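Local atomic coordinates of uncharacterized protein (Deinococcus radiodurans, PDB entry 2A1V), a protein that is of unknown function but belongs to the YjbR family, whose compact fold sets an antiparallel sheet against helices. Residues L57-V63 and H89-L95. Numbering follows the deposited sequence. Where two conformers were deposited one is given.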
loop_
_atom_site.group_PDB
_atom_site.type_symbol
_atom_site.label_atom_id
_atom_site.label_comp_id
_atom_site.label_asym_id
_atom_site.label_seq_id
_atom_site.Cartn_x
_atom_site.Cartn_y
_atom_site.Cartn_z
ATOM N N LEU A 57 4.759 -10.020 8.964
ATOM C CA LEU A 57 4.504 -8.628 8.773
ATOM C C LEU A 57 2.993 -8.362 8.729
ATOM O O LEU A 57 2.167 -9.229 8.381
ATOM C CB LEU A 57 5.181 -8.148 7.482
ATOM C CG LEU A 57 6.708 -8.118 7.383
ATOM C CD1 LEU A 57 7.129 -7.688 5.925
ATOM C CD2 LEU A 57 7.367 -7.144 8.374
ATOM N N ARG A 58 2.644 -7.137 9.106
ATOM C CA ARG A 58 1.313 -6.610 8.872
ATOM C C ARG A 58 1.393 -5.365 8.011
ATOM O O ARG A 58 2.101 -4.405 8.325
ATOM C CB ARG A 58 0.578 -6.318 10.193
ATOM C CG ARG A 58 0.809 -7.428 11.184
ATOM C CD ARG A 58 -0.418 -7.799 11.953
ATOM N NE ARG A 58 -0.254 -9.179 12.427
ATOM C CZ ARG A 58 -1.234 -9.899 12.944
ATOM N NH1 ARG A 58 -2.457 -9.372 13.087
ATOM N NH2 ARG A 58 -0.972 -11.141 13.363
ATOM N N LEU A 59 0.648 -5.429 6.910
ATOM C CA LEU A 59 0.684 -4.438 5.909
ATOM C C LEU A 59 -0.615 -3.617 5.935
ATOM O O LEU A 59 -1.715 -4.138 5.689
ATOM C CB LEU A 59 0.899 -5.111 4.547
ATOM C CG LEU A 59 0.955 -4.117 3.385
ATOM C CD1 LEU A 59 2.100 -3.161 3.576
ATOM C CD2 LEU A 59 1.014 -4.824 2.012
ATOM N N SER A 60 -0.452 -2.333 6.220
ATOM C CA SER A 60 -1.552 -1.381 6.186
ATOM C C SER A 60 -1.551 -0.617 4.857
ATOM O O SER A 60 -0.533 -0.118 4.434
ATOM C CB SER A 60 -1.481 -0.411 7.376
ATOM O OG SER A 60 -1.768 -1.068 8.621
ATOM N N LEU A 61 -2.731 -0.497 4.279
ATOM C CA LEU A 61 -2.897 0.118 2.986
ATOM C C LEU A 61 -4.303 0.714 2.838
ATOM O O LEU A 61 -5.198 0.407 3.611
ATOM C CB LEU A 61 -2.580 -0.899 1.859
ATOM C CG LEU A 61 -3.319 -2.243 1.781
ATOM C CD1 LEU A 61 -4.689 -2.109 1.179
ATOM C CD2 LEU A 61 -2.508 -3.261 0.971
ATOM N N LYS A 62 -4.458 1.591 1.843
ATOM C CA LYS A 62 -5.711 2.311 1.604
ATOM C C LYS A 62 -6.514 1.599 0.567
ATOM O O LYS A 62 -5.956 1.088 -0.431
ATOM C CB LYS A 62 -5.487 3.759 1.116
ATOM C CG LYS A 62 -4.600 4.594 2.010
ATOM C CD LYS A 62 -4.930 6.107 1.992
ATOM C CE LYS A 62 -6.258 6.492 2.602
ATOM N NZ LYS A 62 -6.347 7.983 2.743
ATOM N N VAL A 63 -7.823 1.603 0.785
ATOM C CA VAL A 63 -8.785 0.872 -0.061
ATOM C C VAL A 63 -10.062 1.665 -0.156
ATOM O O VAL A 63 -10.395 2.381 0.759
ATOM C CB VAL A 63 -9.192 -0.528 0.516
ATOM C CG1 VAL A 63 -8.065 -1.522 0.464
ATOM C CG2 VAL A 63 -9.731 -0.400 1.937
ATOM N N HIS A 89 -10.860 4.149 5.660
ATOM C CA HIS A 89 -10.049 4.096 4.426
ATOM C C HIS A 89 -8.893 3.121 4.407
ATOM O O HIS A 89 -8.408 2.754 3.335
ATOM C CB HIS A 89 -9.560 5.495 4.093
ATOM C CG HIS A 89 -10.673 6.486 3.911
ATOM N ND1 HIS A 89 -11.430 6.529 2.773
ATOM C CD2 HIS A 89 -11.183 7.431 4.735
ATOM C CE1 HIS A 89 -12.336 7.485 2.879
ATOM N NE2 HIS A 89 -12.206 8.051 4.061
ATOM N N TRP A 90 -8.480 2.678 5.575
ATOM C CA TRP A 90 -7.308 1.743 5.738
ATOM C C TRP A 90 -7.667 0.358 6.279
ATOM O O TRP A 90 -8.459 0.210 7.203
ATOM C CB TRP A 90 -6.327 2.317 6.727
ATOM C CG TRP A 90 -5.629 3.535 6.305
ATOM C CD1 TRP A 90 -6.078 4.773 6.418
ATOM C CD2 TRP A 90 -4.330 3.626 5.707
ATOM N NE1 TRP A 90 -5.145 5.671 5.982
ATOM C CE2 TRP A 90 -4.053 4.996 5.532
ATOM C CE3 TRP A 90 -3.369 2.683 5.299
ATOM C CZ2 TRP A 90 -2.883 5.460 4.925
ATOM C CZ3 TRP A 90 -2.176 3.153 4.714
ATOM C CH2 TRP A 90 -1.959 4.519 4.525
ATOM N N VAL A 91 -7.053 -0.654 5.710
ATOM C CA VAL A 91 -7.102 -2.011 6.268
ATOM C C VAL A 91 -5.671 -2.452 6.566
ATOM O O VAL A 91 -4.726 -1.879 6.024
ATOM C CB VAL A 91 -7.750 -3.032 5.300
ATOM C CG1 VAL A 91 -9.300 -2.745 5.117
ATOM C CG2 VAL A 91 -6.978 -3.110 3.923
ATOM N N THR A 92 -5.534 -3.476 7.398
ATOM C CA THR A 92 -4.226 -4.056 7.755
ATOM C C THR A 92 -4.314 -5.560 7.403
ATOM O O THR A 92 -5.240 -6.256 7.811
ATOM C CB THR A 92 -3.873 -3.756 9.305
ATOM O OG1 THR A 92 -3.678 -2.353 9.479
ATOM C CG2 THR A 92 -2.620 -4.495 9.782
ATOM N N VAL A 93 -3.401 -6.000 6.554
ATOM C CA VAL A 93 -3.318 -7.363 6.041
ATOM C C VAL A 93 -2.111 -8.077 6.623
ATOM O O VAL A 93 -0.955 -7.562 6.535
ATOM C CB VAL A 93 -3.143 -7.395 4.508
ATOM C CG1 VAL A 93 -3.288 -8.789 4.007
ATOM C CG2 VAL A 93 -4.162 -6.525 3.866
ATOM N N THR A 94 -2.369 -9.258 7.201
ATOM C CA THR A 94 -1.280 -10.096 7.695
ATOM C C THR A 94 -0.579 -10.779 6.528
ATOM O O THR A 94 -1.218 -11.481 5.737
ATOM C CB THR A 94 -1.829 -11.133 8.710
ATOM O OG1 THR A 94 -2.692 -10.463 9.632
ATOM C CG2 THR A 94 -0.697 -11.821 9.492
ATOM N N LEU A 95 0.720 -10.564 6.382
ATOM C CA LEU A 95 1.476 -11.182 5.286
ATOM C C LEU A 95 2.048 -12.568 5.665
ATOM O O LEU A 95 3.277 -12.789 5.800
ATOM C CB LEU A 95 2.587 -10.245 4.831
ATOM C CG LEU A 95 2.183 -8.828 4.417
ATOM C CD1 LEU A 95 3.451 -8.151 3.919
ATOM C CD2 LEU A 95 1.083 -8.800 3.367
HETATM O O HOH W 1 5.519 -11.607 6.669
HETATM O O HOH W 2 -10.378 4.904 0.565
#
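In Trp90 and Lys62 alike CG is anti to the carbonyl carbon (chi1 -67° and -54°), and a chi2 of 85° turns the indole so that one face meets the lysine chain. Lys62 CG sits 3.5 Å from the centroid of the Trp90 six-membered ring, a CH-pi contact; a bend at chi3 then carries Lys62 CE past Trp90 NE1. Lysine suits this partly exposed site, its methylenes covering the aromatic face while its amine runs on beyond the ring. At the ring edge lies Ser60 O, 3.7 Å from Trp90 CZ3. Replacing Trp90 with an alanine would probably take away the flat surface under the Lys62 methylenes and open a gap beside Met46, Leu49 and Leu85. Strands 58-62 and 90-94 are antiparallel neighbours within the YjbR sheet, flanked by strands 43-51 and 79-81. Their backbones bond in both directions at Leu59-Val93 and Leu61-Val91; Leu59 N to Val93 O is 2.7 Å and almost straight. At the non-hydrogen-bonded pair between them, small hydroxyl residues fit the close backbones: Ser60 OG and Thr92 OG1 share a very short hydrogen bond of 2.5 Å, and buried Thr92 OG1 also bonds Tyr83 N. On this same face Thr94 OG1 packs above the centre of the Arg58 guanidinium plane, the side chains running side by side. Branched aliphatics suit the face of Leu59, Leu61, Val91 and Val93, which packs on helices 10-17 and 101-119: Leu61 CD1 meets Val91 CG2 at 3.7 Å. Leu95 CD2 packs 3.9 Å from Leu59 CB, both residues touching Leu13. At the pair's two ends, one water joins Leu57 N to Leu95 O and another links Val63 O with His89 ND1.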